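PDB 5XOM: glycosaminoglycan xylosylkinase from Hydra vulgaris, which probably transfers phosphate from a nucleoside triphosphate to xylose in the glycosaminoglycan linker, as a secretory-pathway kinase of the Fam20 family. Local coordinates for residues A[322-325]-A[326-330]; A[373-376]-A[377-381]. All blocks are in the same frame, centred on the assembly; numbering follows the deposited sequence.

Interaction 1 of 2, residues A[322-325]-A[326-330]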
loop_
_atom_site.group_PDB
_atom_site.type_symbol
_atom_site.label_atom_id
_atom_site.label_comp_id
_atom_site.label_asym_id
_atom_site.label_seq_id
_atom_site.Cartn_x
_atom_site.Cartn_y
_atom_site.Cartn_z
ATOM N N ARG A 322 25.485 -3.065 1.951
ATOM C CA ARG A 322 24.616 -1.926 1.707
ATOM C C ARG A 322 24.003 -1.438 3.007
ATOM O O ARG A 322 23.585 -2.232 3.853
ATOM C CB ARG A 322 23.524 -2.301 0.713
ATOM C CG ARG A 322 22.407 -1.277 0.603
ATOM C CD ARG A 322 21.498 -1.575 -0.584
ATOM N NE ARG A 322 22.185 -1.438 -1.865
ATOM C CZ ARG A 322 22.255 -2.403 -2.770
ATOM N NH1 ARG A 322 21.687 -3.589 -2.556
ATOM N NH2 ARG A 322 22.898 -2.200 -3.918
ATOM N N SER A 323 23.939 -0.112 3.151
ATOM C CA SER A 323 23.539 0.492 4.417
ATOM C C SER A 323 22.123 0.086 4.814
ATOM O O SER A 323 21.877 -0.259 5.975
ATOM C CB SER A 323 23.670 2.012 4.336
ATOM O OG SER A 323 23.226 2.634 5.532
ATOM N N SER A 324 21.168 0.165 3.879
ATOM C CA SER A 324 19.789 -0.197 4.208
ATOM C C SER A 324 19.683 -1.652 4.655
ATOM O O SER A 324 18.893 -1.978 5.551
ATOM C CB SER A 324 18.857 0.065 3.021
ATOM O OG SER A 324 19.311 -0.571 1.840
ATOM N N THR A 325 20.453 -2.545 4.028
ATOM C CA THR A 325 20.455 -3.947 4.438
ATOM C C THR A 325 20.944 -4.092 5.876
ATOM O O THR A 325 20.337 -4.801 6.684
ATOM C CB THR A 325 21.327 -4.771 3.488
ATOM O OG1 THR A 325 20.835 -4.635 2.149
ATOM C CG2 THR A 325 21.284 -6.250 3.874
ATOM N N TYR A 326 22.049 -3.419 6.208
ATOM C CA TYR A 326 22.580 -3.462 7.567
ATOM C C TYR A 326 21.558 -2.961 8.581
ATOM O O TYR A 326 21.367 -3.573 9.639
ATOM C CB TYR A 326 23.858 -2.630 7.638
ATOM C CG TYR A 326 24.468 -2.501 9.015
ATOM C CD1 TYR A 326 24.952 -3.614 9.693
ATOM C CD2 TYR A 326 24.569 -1.261 9.632
ATOM C CE1 TYR A 326 25.518 -3.491 10.953
ATOM C CE2 TYR A 326 25.131 -1.127 10.888
ATOM C CZ TYR A 326 25.606 -2.244 11.543
ATOM O OH TYR A 326 26.163 -2.110 12.796
ATOM N N ASN A 327 20.887 -1.852 8.270
ATOM C CA ASN A 327 19.895 -1.305 9.189
ATOM C C ASN A 327 18.756 -2.288 9.432
ATOM O O ASN A 327 18.308 -2.456 10.573
ATOM C CB ASN A 327 19.360 0.021 8.649
ATOM C CG ASN A 327 20.420 1.105 8.631
ATOM O OD1 ASN A 327 21.346 1.096 9.446
ATOM N ND2 ASN A 327 20.292 2.044 7.699
ATOM N N ARG A 328 18.274 -2.949 8.377
ATOM C CA ARG A 328 17.176 -3.896 8.557
ATOM C C ARG A 328 17.638 -5.138 9.313
ATOM O O ARG A 328 16.897 -5.676 10.145
ATOM C CB ARG A 328 16.573 -4.272 7.202
ATOM C CG ARG A 328 16.027 -3.073 6.416
ATOM C CD ARG A 328 15.097 -3.489 5.266
ATOM N NE ARG A 328 15.766 -4.336 4.281
ATOM C CZ ARG A 328 16.425 -3.882 3.218
ATOM N NH1 ARG A 328 16.511 -2.576 2.988
ATOM N NH2 ARG A 328 17.002 -4.735 2.381
ATOM N N LEU A 329 18.870 -5.594 9.056
ATOM C CA LEU A 329 19.410 -6.739 9.786
ATOM C C LEU A 329 19.550 -6.436 11.270
ATOM O O LEU A 329 19.383 -7.332 12.106
ATOM C CB LEU A 329 20.766 -7.157 9.217
ATOM C CG LEU A 329 20.798 -7.810 7.833
ATOM C CD1 LEU A 329 22.213 -8.243 7.499
ATOM C CD2 LEU A 329 19.847 -8.985 7.747
ATOM N N LYS A 330 19.857 -5.188 11.621
ATOM C CA LYS A 330 20.044 -4.867 13.027
ATOM C C LYS A 330 18.711 -4.715 13.742
ATOM O O LYS A 330 18.599 -5.085 14.915
ATOM C CB LYS A 330 20.856 -3.579 13.160
ATOM C CG LYS A 330 22.292 -3.720 12.699
ATOM C CD LYS A 330 23.262 -3.110 13.693
ATOM C CE LYS A 330 22.729 -1.812 14.292
ATOM N NZ LYS A 330 22.723 -0.675 13.325
HETATM O O HOH W 1 16.302 -1.213 0.361
#
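The Arg328 side chain sets out with CG beside its own backbone N (chi1 -59°) and bends at chi3 (-60°), which folds the guanidinium back over the preceding turn, onto Ser324 and Thr325. One face of the group lies over Ser324 O and Thr325 N, with Thr325 CA near the rim of the same face, and NH1 comes to 3.5 Å from Ser324 CB. Ser324 OG sits between the backbone N and the carbonyl carbon (chi1 54°), close enough to NH1 for one water to serve both: the water accepts from Arg328 NH1 at 3.0 Å and makes a weak contact with Ser324 OG. Thr325 crosses the arginine end obliquely, OG1 standing 3.8 Å from NH2, but its hydrogen bond goes to Asp265; Arg328 NE is held by Leu145 O.

These side chains ride on the first turns of helix 323-334, for which Arg322 is the N-cap residue. Regular i to i+4 bonds run from Tyr326 N to Arg322 O, from Arg328 N to Ser324 O and from Leu329 N to Thr325 O (2.9 Å). Thr325 CG2 meets Leu329 CD1 at 4.2 Å on the buried flank, where Leu329 also touches Ile268 of helix 259-273.

Arg322 forms salt bridges with Asp262, Asp265 and Asp391. Asp265 therefore serves both Arg322 and Thr325, so its carboxylate probably stays ionised, and the start of the helix is fastened to helix 259-273 by charge as well as by apolar packing.

Interaction 2 of 2, residues A[373-376]-A[377-381]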
loop_
_atom_site.group_PDB
_atom_site.type_symbol
_atom_site.label_atom_id
_atom_site.label_comp_id
_atom_site.label_asym_id
_atom_site.label_seq_id
_atom_site.Cartn_x
_atom_site.Cartn_y
_atom_site.Cartn_z
ATOM N N ASP A 373 27.835 -11.940 13.036
ATOM C CA ASP A 373 29.237 -12.203 13.344
ATOM C C ASP A 373 30.130 -11.905 12.145
ATOM O O ASP A 373 31.199 -11.296 12.286
ATOM C CB ASP A 373 29.416 -13.653 13.799
ATOM C CG ASP A 373 28.734 -13.942 15.125
ATOM O OD1 ASP A 373 28.339 -12.980 15.821
ATOM O OD2 ASP A 373 28.593 -15.136 15.470
ATOM N N ALA A 374 29.721 -12.354 10.955
ATOM C CA ALA A 374 30.525 -12.116 9.759
ATOM C C ALA A 374 30.659 -10.627 9.470
ATOM O O ALA A 374 31.738 -10.154 9.089
ATOM C CB ALA A 374 29.917 -12.842 8.558
ATOM N N VAL A 375 29.575 -9.873 9.658
ATOM C CA VAL A 375 29.620 -8.435 9.430
ATOM C C VAL A 375 30.512 -7.763 10.466
ATOM O O VAL A 375 31.346 -6.913 10.131
ATOM C CB VAL A 375 28.194 -7.849 9.434
ATOM C CG1 VAL A 375 28.237 -6.328 9.521
ATOM C CG2 VAL A 375 27.424 -8.299 8.203
ATOM N N GLU A 376 30.373 -8.152 11.737
ATOM C CA GLU A 376 31.209 -7.574 12.782
ATOM C C GLU A 376 32.682 -7.903 12.552
ATOM O O GLU A 376 33.563 -7.091 12.861
ATOM C CB GLU A 376 30.744 -8.046 14.158
ATOM C CG GLU A 376 29.617 -7.179 14.720
ATOM C CD GLU A 376 28.848 -7.844 15.847
ATOM O OE1 GLU A 376 29.304 -8.896 16.345
ATOM O OE2 GLU A 376 27.772 -7.325 16.221
ATOM N N LYS A 377 32.974 -9.097 12.025
ATOM C CA LYS A 377 34.351 -9.411 11.657
ATOM C C LYS A 377 34.851 -8.501 10.542
ATOM O O LYS A 377 36.022 -8.099 10.537
ATOM C CB LYS A 377 34.474 -10.870 11.223
ATOM C CG LYS A 377 35.885 -11.239 10.799
ATOM C CD LYS A 377 36.030 -12.711 10.450
ATOM C CE LYS A 377 37.500 -13.100 10.387
ATOM N NZ LYS A 377 37.701 -14.567 10.526
ATOM N N CYS A 378 33.982 -8.170 9.579
ATOM C CA CYS A 378 34.368 -7.214 8.544
ATOM C C CYS A 378 34.676 -5.850 9.142
ATOM O O CYS A 378 35.636 -5.189 8.731
ATOM C CB CYS A 378 33.267 -7.097 7.484
ATOM S SG CYS A 378 33.278 -8.394 6.216
ATOM N N PHE A 379 33.888 -5.422 10.130
ATOM C CA PHE A 379 34.157 -4.146 10.783
ATOM C C PHE A 379 35.509 -4.154 11.479
ATOM O O PHE A 379 36.263 -3.180 11.392
ATOM C CB PHE A 379 33.049 -3.819 11.788
ATOM C CG PHE A 379 31.731 -3.476 11.148
ATOM C CD1 PHE A 379 30.621 -3.215 11.925
ATOM C CD2 PHE A 379 31.606 -3.409 9.780
ATOM C CE1 PHE A 379 29.406 -2.899 11.329
ATOM C CE2 PHE A 379 30.392 -3.098 9.198
ATOM C CZ PHE A 379 29.301 -2.843 9.970
ATOM N N LYS A 380 35.842 -5.249 12.162
ATOM C CA LYS A 380 37.093 -5.283 12.911
ATOM C C LYS A 380 38.301 -5.149 11.994
ATOM O O LYS A 380 39.308 -4.536 12.372
ATOM C CB LYS A 380 37.181 -6.575 13.728
ATOM C CG LYS A 380 38.601 -7.026 14.048
ATOM C CD LYS A 380 38.715 -7.646 15.433
ATOM C CE LYS A 380 38.434 -6.616 16.528
ATOM N NZ LYS A 380 38.813 -7.111 17.886
ATOM N N GLU A 381 38.212 -5.681 10.780
ATOM C CA GLU A 381 39.373 -5.810 9.913
ATOM C C GLU A 381 39.398 -4.791 8.781
ATOM O O GLU A 381 40.389 -4.731 8.046
ATOM C CB GLU A 381 39.434 -7.231 9.360
ATOM C CG GLU A 381 39.486 -8.267 10.474
ATOM C CD GLU A 381 39.346 -9.691 9.982
ATOM O OE1 GLU A 381 39.155 -9.890 8.763
ATOM O OE2 GLU A 381 39.427 -10.613 10.821
#
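Val375 and Phe379 lie side by side one helical turn apart, pointing the same way, and the valine presents a methyl group to the flat of the ring. CG1 stands 4.0 Å from the centroid of the Phe379 ring and only 25° off the ring normal, a CH-pi contact over the face; the nearest ring atom is CZ, 3.7 Å from Val375 CG1. The two first torsions set this up: in Val375 CG1 points opposite the backbone N (chi1 167°), whereas in Phe379 CG lies beside its own N (chi1 -70°), turning the ring back toward the preceding turn. The inner part of the ring rests over the backbone, with Val375 O 3.5 Å above the ring plane and displaced toward the rim. That carbonyl oxygen also accepts from Phe379 N at 2.9 Å, so the same residue pair is joined through main chain and side chain alike.

The setting is the last turns of the long helix 358-382 in the C-terminal part of the Fam20 kinase domain. Val375, Cys378 and Phe379 are on the side of these turns that faces the protein: Cys378 is disulfide-bonded to Cys319 and touches Val387, while the Phe379 ring packs edge-to-face with Tyr326 and also meets Lys384 and Val387 of helix 384-387. Cys378 CB passes 3.3 Å from Val375 O.

On the exposed side, Lys377 extends its chain away from the preceding turn, although its CB remains 3.5 Å from Asp373 O, the carbonyl oxygen that accepts from Lys377 N. The exposed Glu376 and Lys380 are linked through the main chain alone within these segments, Lys380 N donating to Glu376 O.

How the interactions relate
From the N terminus, interaction 1 comes first, at the start of helix 323-334, and interaction 2 follows near the end of helix 358-382. Each is local, spanning about one helical turn and closing no long loop, and the two run in series without nesting or crossing. Their centres are about 14 Å apart, yet they touch: Tyr326 OH of 322-330 lies 3.6 Å from Phe379 CE1 of 373-381. The Cys319-Cys378 disulfide adds a covalent tie between the chain just before interaction 1 and interaction 2. Residues 387-391 border both, Ile388 meeting interaction 1 and Val387 interaction 2, so both helices pack against the C-terminal segment.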